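Local coordinates for protein PAN2-PAN3 deadenylation complex catalytic subunit pan2 (Neurospora crassa, PDB 4CZW) that shortens the poly(A) tails of mRNA as the catalytic exonuclease subunit of the PAN2-PAN3 deadenylation complex, probably with two divalent metal ions, at residues 289-294 with 320-325. Numbering follows the deposited sequence.
Sequences PEEIGI and ITVYSL
I292 and Y323 face each other as a hydrogen-bonded pair in an antiparallel ladder joining strands 291-297 and 321-334, part of the mixed sheet of the USP-like domain, which is predicted to be inactive and to serve as a scaffold. Five backbone bonds illustrate how such a ladder is secured. Y323 N gives to I292 O and I292 N to Y323 O (3.1 Å); I294 and T321 exchange a second, longer pair, and L325 N reaches E290 O (2.9 Å) beyond the strand start. CA-H...O contacts, such as E291 CA to Y323 O at 3.4 Å, fill in between.

Apolar contacts gather round Y323. I292 CG1 rests on Y323 CB (3.6 Å), and I294 CD1 approaches CE1 of the ring obliquely at 4.1 Å, while Y323 OH is hydrogen-bonded to P264 O.

On the other face, beside V322, E291 holds CG anti to its backbone N (chi1 -159°), and an extended chain carries OE2 to a salt bridge with K395. Cutting this residue back to an alanine is likely to leave K395 without that carboxylate and to take one aliphatic neighbour from V322. E291 CG lies 3.7 Å from V322 CG1.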
loop_
_atom_site.group_PDB
_atom_site.type_symbol
_atom_site.label_atom_id
_atom_site.label_comp_id
_atom_site.label_asym_id
_atom_site.label_seq_id
_atom_site.Cartn_x
_atom_site.Cartn_y
_atom_site.Cartn_z
ATOM N N PRO A 289 -2.346 25.852 -4.660
ATOM C CA PRO A 289 -2.179 26.196 -3.247
ATOM C C PRO A 289 -2.006 24.955 -2.380
ATOM O O PRO A 289 -2.597 23.915 -2.673
ATOM C CB PRO A 289 -3.484 26.921 -2.914
ATOM C CG PRO A 289 -4.485 26.286 -3.814
ATOM C CD PRO A 289 -3.754 25.938 -5.087
ATOM N N GLU A 290 -1.201 25.061 -1.329
ATOM C CA GLU A 290 -1.013 23.948 -0.408
ATOM C C GLU A 290 -2.111 23.943 0.647
ATOM O O GLU A 290 -2.175 23.048 1.490
ATOM C CB GLU A 290 0.359 24.018 0.264
ATOM C CG GLU A 290 0.558 25.241 1.141
ATOM C CD GLU A 290 1.702 25.073 2.123
ATOM O OE1 GLU A 290 1.710 24.065 2.859
ATOM O OE2 GLU A 290 2.593 25.948 2.155
ATOM N N GLU A 291 -2.979 24.947 0.591
ATOM C CA GLU A 291 -4.032 25.097 1.585
ATOM C C GLU A 291 -5.270 25.759 0.988
ATOM O O GLU A 291 -5.182 26.828 0.383
ATOM C CB GLU A 291 -3.517 25.909 2.775
ATOM C CG GLU A 291 -4.303 25.714 4.056
ATOM C CD GLU A 291 -3.640 26.381 5.245
ATOM O OE1 GLU A 291 -3.289 27.574 5.140
ATOM O OE2 GLU A 291 -3.469 25.710 6.283
ATOM N N ILE A 292 -6.420 25.114 1.153
ATOM C CA ILE A 292 -7.682 25.657 0.661
ATOM C C ILE A 292 -8.767 25.599 1.730
ATOM O O ILE A 292 -8.702 24.787 2.653
ATOM C CB ILE A 292 -8.183 24.905 -0.591
ATOM C CG1 ILE A 292 -8.365 23.417 -0.285
ATOM C CG2 ILE A 292 -7.227 25.099 -1.755
ATOM C CD1 ILE A 292 -8.873 22.610 -1.460
ATOM N N GLY A 293 -9.762 26.469 1.597
ATOM C CA GLY A 293 -10.909 26.462 2.485
ATOM C C GLY A 293 -12.190 26.366 1.681
ATOM O O GLY A 293 -12.377 27.108 0.718
ATOM N N ILE A 294 -13.072 25.449 2.069
ATOM C CA ILE A 294 -14.296 25.212 1.311
ATOM C C ILE A 294 -15.558 25.473 2.135
ATOM O O ILE A 294 -15.683 25.008 3.269
ATOM C CB ILE A 294 -14.339 23.771 0.763
ATOM C CG1 ILE A 294 -13.101 23.488 -0.091
ATOM C CG2 ILE A 294 -15.603 23.547 -0.050
ATOM C CD1 ILE A 294 -13.069 22.099 -0.693
ATOM N N ILE A 320 -16.024 27.135 7.119
ATOM C CA ILE A 320 -14.804 27.047 6.322
ATOM C C ILE A 320 -13.916 25.890 6.771
ATOM O O ILE A 320 -13.128 26.017 7.708
ATOM C CB ILE A 320 -13.989 28.349 6.371
ATOM C CG1 ILE A 320 -14.875 29.551 6.037
ATOM C CG2 ILE A 320 -12.832 28.273 5.390
ATOM C CD1 ILE A 320 -14.129 30.873 6.014
ATOM N N THR A 321 -14.059 24.757 6.092
ATOM C CA THR A 321 -13.243 23.586 6.373
ATOM C C THR A 321 -11.921 23.692 5.630
ATOM O O THR A 321 -11.883 23.588 4.402
ATOM C CB THR A 321 -13.950 22.283 5.967
ATOM O OG1 THR A 321 -15.245 22.222 6.578
ATOM C CG2 THR A 321 -13.127 21.081 6.401
ATOM N N VAL A 322 -10.843 23.908 6.379
ATOM C CA VAL A 322 -9.518 24.074 5.798
ATOM C C VAL A 322 -8.905 22.731 5.410
ATOM O O VAL A 322 -8.795 21.824 6.235
ATOM C CB VAL A 322 -8.576 24.803 6.773
ATOM C CG1 VAL A 322 -7.162 24.873 6.210
ATOM C CG2 VAL A 322 -9.105 26.198 7.077
ATOM N N TYR A 323 -8.516 22.611 4.145
ATOM C CA TYR A 323 -7.888 21.394 3.646
ATOM C C TYR A 323 -6.397 21.610 3.409
ATOM O O TYR A 323 -5.979 22.678 2.962
ATOM C CB TYR A 323 -8.565 20.928 2.354
ATOM C CG TYR A 323 -9.905 20.258 2.565
ATOM C CD1 TYR A 323 -11.052 21.007 2.792
ATOM C CD2 TYR A 323 -10.023 18.874 2.529
ATOM C CE1 TYR A 323 -12.278 20.397 2.983
ATOM C CE2 TYR A 323 -11.244 18.255 2.718
ATOM C CZ TYR A 323 -12.367 19.022 2.944
ATOM O OH TYR A 323 -13.584 18.407 3.134
ATOM N N SER A 324 -5.599 20.594 3.719
ATOM C CA SER A 324 -4.163 20.656 3.486
ATOM C C SER A 324 -3.774 19.766 2.313
ATOM O O SER A 324 -4.301 18.666 2.154
ATOM C CB SER A 324 -3.391 20.244 4.741
ATOM O OG SER A 324 -3.604 21.167 5.795
ATOM N N LEU A 325 -2.856 20.255 1.486
ATOM C CA LEU A 325 -2.370 19.482 0.351
ATOM C C LEU A 325 -1.391 18.410 0.812
ATOM O O LEU A 325 -0.328 18.718 1.352
ATOM C CB LEU A 325 -1.705 20.398 -0.677
ATOM C CG LEU A 325 -1.066 19.709 -1.884
ATOM C CD1 LEU A 325 -2.111 18.954 -2.688
ATOM C CD2 LEU A 325 -0.342 20.723 -2.752
#